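Local atomic coordinates of triacylglycerol lipase (Yarrowia lipolytica, PDB entry 3O0D), a protein that probably hydrolyses triacylglycerols as a secreted, glycosylated lipase of the alpha/beta-hydrolase fold. Residues N127-Q139 with L163-L175. Numbering follows the deposited sequence. Where two conformers were deposited one is given.
Sequences NGFIQSYNNTYNQ and LGGAAALLFGINL. With NAG (2-acetamido-2-deoxy-beta-D-glucopyranose), chain I; NAG (2-acetamido-2-deoxy-beta-D-glucopyranose), chain H.
With CG anti to the backbone N (chi1 160°), Y133 swings its ring along the flank of F171, while F171, its own CG also anti to N, leans back toward helix 127-139. The two rings meet obliquely, Y133 CE1 lying 3.7 Å from F171 CD1 with the planes 59° apart, and Y133 CE1 also reaches the backbone of helix 163-175 at F171 CA (3.6 Å). T136 lays its methyl CG2 against F171 CD1, and its hydroxyl OG1 donates to S132 O at 2.8 Å. That carbonyl also takes the amide of T136 from the opposite face of its plane, so a threonine can present a methyl to the contact while keeping its polar atom satisfied within its own helix.

Nearest approach falls at Y133 and A167, whose CA atoms are 4.6 Å apart; alanine is small enough for the backbones to come this close, and the short axes cross at -70°, 8.3 Å apart. Both helices belong to the alpha/beta-hydrolase fold, and helix 163-175 follows strand 155-161 through a GxSxG sequence consistent with the nucleophile elbow.

Toward the start of both helices, A166 places CB over one face of the F129 ring as a CH-pi contact, 4.2 Å from the centroid, whereas L163 brings CD1 to the ring edge, 3.4 Å from F129 CD1. L170 fills the next turn, its CB packed on Y133 CB; the leucine chain is long enough for its CD1 methyl to reach on to F129 O. S132 OG and Y133 OH bond outside the pair, to F66 O and A112 O. On the outer side of helix 127-139, N134 carries an N-linked sugar, whose O6 accepts a 2.9 Å hydrogen bond from N138 ND2.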
loop_
_atom_site.group_PDB
_atom_site.type_symbol
_atom_site.label_atom_id
_atom_site.label_comp_id
_atom_site.label_asym_id
_atom_site.label_seq_id
_atom_site.Cartn_x
_atom_site.Cartn_y
_atom_site.Cartn_z
ATOM N N ASN A 127 -3.146 -9.870 -13.126
ATOM C CA ASN A 127 -3.697 -11.082 -12.554
ATOM C C ASN A 127 -2.954 -11.569 -11.313
ATOM O O ASN A 127 -3.499 -12.243 -10.426
ATOM C CB ASN A 127 -3.650 -12.185 -13.638
ATOM C CG ASN A 127 -4.263 -13.481 -13.167
ATOM N N GLY A 128 -1.685 -11.250 -11.226
ATOM C CA GLY A 128 -0.930 -11.547 -10.055
ATOM C C GLY A 128 -1.433 -10.739 -8.821
ATOM O O GLY A 128 -1.477 -11.275 -7.755
ATOM N N PHE A 129 -1.680 -9.451 -9.034
ATOM C CA PHE A 129 -2.099 -8.536 -7.892
ATOM C C PHE A 129 -3.489 -8.931 -7.461
ATOM O O PHE A 129 -3.793 -8.867 -6.267
ATOM C CB PHE A 129 -2.074 -7.071 -8.326
ATOM C CG PHE A 129 -0.658 -6.594 -8.662
ATOM C CD1 PHE A 129 0.427 -7.124 -7.980
ATOM C CD2 PHE A 129 -0.451 -5.665 -9.658
ATOM C CE1 PHE A 129 1.689 -6.749 -8.321
ATOM C CE2 PHE A 129 0.883 -5.276 -9.994
ATOM C CZ PHE A 129 1.908 -5.839 -9.294
ATOM N N ILE A 130 -4.326 -9.397 -8.405
ATOM C CA ILE A 130 -5.626 -9.947 -7.967
ATOM C C ILE A 130 -5.436 -11.129 -7.113
ATOM O O ILE A 130 -6.166 -11.321 -6.122
ATOM C CB ILE A 130 -6.567 -10.330 -9.162
ATOM C CG1 ILE A 130 -6.802 -9.078 -9.984
ATOM C CG2 ILE A 130 -7.882 -11.054 -8.623
ATOM C CD1 ILE A 130 -7.944 -9.184 -10.989
ATOM N N GLN A 131 -4.470 -12.006 -7.441
ATOM C CA GLN A 131 -4.189 -13.085 -6.553
ATOM C C GLN A 131 -3.722 -12.656 -5.124
ATOM O O GLN A 131 -4.034 -13.308 -4.113
ATOM C CB GLN A 131 -3.126 -14.025 -7.157
ATOM C CG GLN A 131 -2.670 -15.173 -6.244
ATOM C CD GLN A 131 -3.800 -16.081 -5.765
ATOM O OE1 GLN A 131 -4.856 -16.165 -6.400
ATOM N NE2 GLN A 131 -3.590 -16.746 -4.633
ATOM N N SER A 132 -2.899 -11.624 -5.054
ATOM C CA SER A 132 -2.427 -11.134 -3.765
ATOM C C SER A 132 -3.627 -10.643 -2.915
ATOM O O SER A 132 -3.699 -10.929 -1.730
ATOM C CB SER A 132 -1.464 -9.979 -4.002
ATOM O OG SER A 132 -0.481 -10.367 -4.962
ATOM N N TYR A 133 -4.498 -9.922 -3.603
ATOM C CA TYR A 133 -5.783 -9.390 -2.970
ATOM C C TYR A 133 -6.618 -10.622 -2.550
ATOM O O TYR A 133 -7.055 -10.753 -1.434
ATOM C CB TYR A 133 -6.576 -8.487 -3.895
ATOM C CG TYR A 133 -7.985 -8.471 -3.330
ATOM C CD1 TYR A 133 -8.267 -7.730 -2.213
ATOM C CD2 TYR A 133 -9.034 -9.162 -3.988
ATOM C CE1 TYR A 133 -9.597 -7.741 -1.625
ATOM C CE2 TYR A 133 -10.331 -9.170 -3.421
ATOM C CZ TYR A 133 -10.600 -8.465 -2.280
ATOM O OH TYR A 133 -11.889 -8.464 -1.752
ATOM N N ASN A 134 -6.772 -11.590 -3.445
ATOM C CA ASN A 134 -7.578 -12.724 -3.056
ATOM C C ASN A 134 -7.060 -13.507 -1.951
ATOM O O ASN A 134 -7.820 -14.022 -1.131
ATOM C CB ASN A 134 -7.813 -13.634 -4.317
ATOM C CG ASN A 134 -9.218 -13.659 -4.752
ATOM O OD1 ASN A 134 -9.877 -12.639 -4.955
ATOM N ND2 ASN A 134 -9.687 -14.913 -4.989
ATOM N N ASN A 135 -5.747 -13.703 -1.947
ATOM C CA ASN A 135 -5.100 -14.439 -0.947
ATOM C C ASN A 135 -5.206 -13.713 0.398
ATOM O O ASN A 135 -5.246 -14.327 1.436
ATOM C CB ASN A 135 -3.610 -14.749 -1.350
ATOM C CG ASN A 135 -2.997 -15.741 -0.491
ATOM O OD1 ASN A 135 -3.525 -16.932 -0.299
ATOM N ND2 ASN A 135 -1.862 -15.419 0.043
ATOM N N THR A 136 -5.229 -12.409 0.363
ATOM C CA THR A 136 -5.470 -11.680 1.652
ATOM C C THR A 136 -6.943 -11.947 2.146
ATOM O O THR A 136 -7.124 -12.377 3.271
ATOM C CB THR A 136 -5.310 -10.164 1.501
ATOM O OG1 THR A 136 -4.113 -9.839 0.828
ATOM C CG2 THR A 136 -5.266 -9.477 2.946
ATOM N N TYR A 137 -7.889 -11.798 1.250
ATOM C CA TYR A 137 -9.319 -11.971 1.584
ATOM C C TYR A 137 -9.567 -13.392 2.150
ATOM O O TYR A 137 -10.173 -13.612 3.233
ATOM C CB TYR A 137 -10.167 -11.648 0.380
ATOM C CG TYR A 137 -11.642 -11.670 0.735
ATOM C CD1 TYR A 137 -12.311 -10.508 1.118
ATOM C CD2 TYR A 137 -12.310 -12.866 0.770
ATOM C CE1 TYR A 137 -13.657 -10.552 1.507
ATOM C CE2 TYR A 137 -13.642 -12.932 1.170
ATOM C CZ TYR A 137 -14.303 -11.765 1.528
ATOM O OH TYR A 137 -15.642 -11.864 1.886
ATOM N N ASN A 138 -9.035 -14.398 1.426
ATOM C CA ASN A 138 -9.296 -15.743 1.858
ATOM C C ASN A 138 -8.671 -16.117 3.127
ATOM O O ASN A 138 -9.154 -17.051 3.773
ATOM C CB ASN A 138 -8.925 -16.762 0.753
ATOM C CG ASN A 138 -9.784 -16.625 -0.486
ATOM O OD1 ASN A 138 -9.327 -16.966 -1.582
ATOM N ND2 ASN A 138 -11.004 -16.164 -0.357
ATOM N N GLN A 139 -7.569 -15.408 3.573
ATOM C CA GLN A 139 -6.953 -15.726 4.835
ATOM C C GLN A 139 -7.488 -14.940 6.049
ATOM O O GLN A 139 -7.410 -15.399 7.170
ATOM C CB GLN A 139 -5.431 -15.467 4.783
ATOM C CG GLN A 139 -4.626 -16.477 3.835
ATOM C CD GLN A 139 -3.162 -16.220 3.928
ATOM O OE1 GLN A 139 -2.483 -16.664 4.861
ATOM N NE2 GLN A 139 -2.667 -15.458 2.996
ATOM N N LEU A 163 4.585 -5.705 -2.665
ATOM C CA LEU A 163 3.369 -6.406 -3.108
ATOM C C LEU A 163 2.228 -6.208 -2.046
ATOM O O LEU A 163 1.047 -6.189 -2.436
ATOM C CB LEU A 163 3.733 -7.890 -3.288
ATOM C CG LEU A 163 2.548 -8.741 -3.780
ATOM C CD1 LEU A 163 2.083 -8.255 -5.178
ATOM C CD2 LEU A 163 2.963 -10.224 -3.678
ATOM N N GLY A 164 2.623 -6.140 -0.752
ATOM C CA GLY A 164 1.660 -5.738 0.322
ATOM C C GLY A 164 0.924 -4.455 -0.011
ATOM O O GLY A 164 -0.250 -4.306 0.334
ATOM N N GLY A 165 1.566 -3.486 -0.678
ATOM C CA GLY A 165 0.933 -2.247 -0.992
ATOM C C GLY A 165 -0.100 -2.471 -2.110
ATOM O O GLY A 165 -1.130 -1.852 -2.186
ATOM N N ALA A 166 0.258 -3.301 -3.100
ATOM C CA ALA A 166 -0.746 -3.630 -4.117
ATOM C C ALA A 166 -1.936 -4.326 -3.504
ATOM O O ALA A 166 -3.081 -3.951 -3.902
ATOM C CB ALA A 166 -0.028 -4.565 -5.224
ATOM N N ALA A 167 -1.734 -5.323 -2.652
ATOM C CA ALA A 167 -2.817 -6.072 -1.976
ATOM C C ALA A 167 -3.627 -5.021 -1.138
ATOM O O ALA A 167 -4.878 -5.063 -1.130
ATOM C CB ALA A 167 -2.285 -7.153 -1.060
ATOM N N ALA A 168 -2.958 -4.081 -0.508
ATOM C CA ALA A 168 -3.679 -3.098 0.317
ATOM C C ALA A 168 -4.604 -2.153 -0.458
ATOM O O ALA A 168 -5.690 -1.866 -0.060
ATOM C CB ALA A 168 -2.683 -2.293 1.210
ATOM N N LEU A 169 -4.121 -1.688 -1.564
ATOM C CA LEU A 169 -4.898 -0.860 -2.493
ATOM C C LEU A 169 -6.192 -1.600 -2.925
ATOM O O LEU A 169 -7.323 -1.073 -2.758
ATOM C CB LEU A 169 -4.081 -0.374 -3.661
ATOM C CG LEU A 169 -4.899 0.346 -4.702
ATOM C CD1 LEU A 169 -5.553 1.605 -4.018
ATOM C CD2 LEU A 169 -4.193 0.779 -6.017
ATOM N N LEU A 170 -6.003 -2.843 -3.390
ATOM C CA LEU A 170 -7.161 -3.634 -3.797
ATOM C C LEU A 170 -8.057 -3.984 -2.622
ATOM O O LEU A 170 -9.297 -3.926 -2.798
ATOM C CB LEU A 170 -6.668 -4.962 -4.469
ATOM C CG LEU A 170 -5.991 -4.624 -5.760
ATOM C CD1 LEU A 170 -5.438 -5.999 -6.411
ATOM C CD2 LEU A 170 -6.878 -3.941 -6.698
ATOM N N PHE A 171 -7.482 -4.284 -1.444
ATOM C CA PHE A 171 -8.304 -4.655 -0.308
ATOM C C PHE A 171 -9.062 -3.376 0.133
ATOM O O PHE A 171 -10.273 -3.463 0.549
ATOM C CB PHE A 171 -7.464 -5.219 0.853
ATOM C CG PHE A 171 -8.243 -6.041 1.766
ATOM C CD1 PHE A 171 -8.139 -7.437 1.723
ATOM C CD2 PHE A 171 -9.194 -5.446 2.636
ATOM C CE1 PHE A 171 -8.905 -8.267 2.562
ATOM C CE2 PHE A 171 -9.974 -6.233 3.434
ATOM C CZ PHE A 171 -9.849 -7.689 3.414
ATOM N N GLY A 172 -8.408 -2.203 0.075
ATOM C CA GLY A 172 -9.151 -0.962 0.391
ATOM C C GLY A 172 -10.309 -0.660 -0.561
ATOM O O GLY A 172 -11.427 -0.228 -0.173
ATOM N N ILE A 173 -10.107 -0.994 -1.818
ATOM C CA ILE A 173 -11.139 -0.829 -2.833
ATOM C C ILE A 173 -12.283 -1.793 -2.507
ATOM O O ILE A 173 -13.468 -1.343 -2.550
ATOM C CB ILE A 173 -10.613 -1.020 -4.246
ATOM C CG1 ILE A 173 -9.710 0.179 -4.628
ATOM C CG2 ILE A 173 -11.816 -0.994 -5.284
ATOM C CD1 ILE A 173 -8.812 -0.179 -5.797
ATOM N N ASN A 174 -11.974 -3.039 -2.162
ATOM C CA ASN A 174 -12.983 -4.069 -1.701
ATOM C C ASN A 174 -13.835 -3.456 -0.548
ATOM O O ASN A 174 -15.045 -3.375 -0.639
ATOM C CB ASN A 174 -12.284 -5.352 -1.239
ATOM C CG ASN A 174 -12.990 -6.042 -0.170
ATOM O OD1 ASN A 174 -12.503 -6.266 1.012
ATOM N ND2 ASN A 174 -14.227 -6.423 -0.514
ATOM N N LEU A 175 -13.162 -2.958 0.494
ATOM C CA LEU A 175 -13.877 -2.445 1.686
ATOM C C LEU A 175 -14.745 -1.226 1.299
ATOM O O LEU A 175 -15.877 -1.083 1.792
ATOM C CB LEU A 175 -12.853 -2.029 2.749
ATOM C CG LEU A 175 -12.252 -3.224 3.459
ATOM C CD1 LEU A 175 -11.033 -2.738 4.404
ATOM C CD2 LEU A 175 -13.234 -4.053 4.314
HETATM C C1 NAG I . -11.061 -15.155 -5.387
HETATM C C2 NAG I . -11.182 -15.866 -6.730
HETATM C C3 NAG I . -12.618 -16.365 -6.852
HETATM C C4 NAG I . -13.125 -17.149 -5.642
HETATM C C5 NAG I . -12.873 -16.367 -4.353
HETATM C C6 NAG I . -13.032 -17.149 -3.056
HETATM C C7 NAG I . -9.712 -15.088 -8.496
HETATM C C8 NAG I . -9.460 -14.205 -9.655
HETATM N N2 NAG I . -10.891 -15.004 -7.848
HETATM O O3 NAG I . -12.788 -17.131 -8.058
HETATM O O4 NAG I . -14.528 -17.269 -5.844
HETATM O O5 NAG I . -11.508 -15.946 -4.313
HETATM O O6 NAG I . -13.293 -16.190 -2.055
HETATM O O7 NAG I . -8.848 -15.874 -8.151
HETATM C C1 NAG H . -17.621 -8.336 1.889
HETATM C C2 NAG H . -17.052 -7.525 3.075
HETATM C C3 NAG H . -18.183 -7.274 4.065
HETATM C C4 NAG H . -19.375 -6.603 3.376
HETATM C C5 NAG H . -19.810 -7.539 2.274
HETATM C C6 NAG H . -21.115 -7.187 1.534
HETATM C C7 NAG H . -14.691 -7.931 3.630
HETATM C C8 NAG H . -13.702 -8.697 4.460
HETATM N N2 NAG H . -15.986 -8.224 3.797
HETATM O O3 NAG H . -17.666 -6.456 5.131
HETATM O O4 NAG H . -20.459 -6.518 4.306
HETATM O O5 NAG H . -18.705 -7.635 1.349
HETATM O O6 NAG H . -21.078 -5.837 1.239
HETATM O O7 NAG H . -14.326 -7.101 2.816
#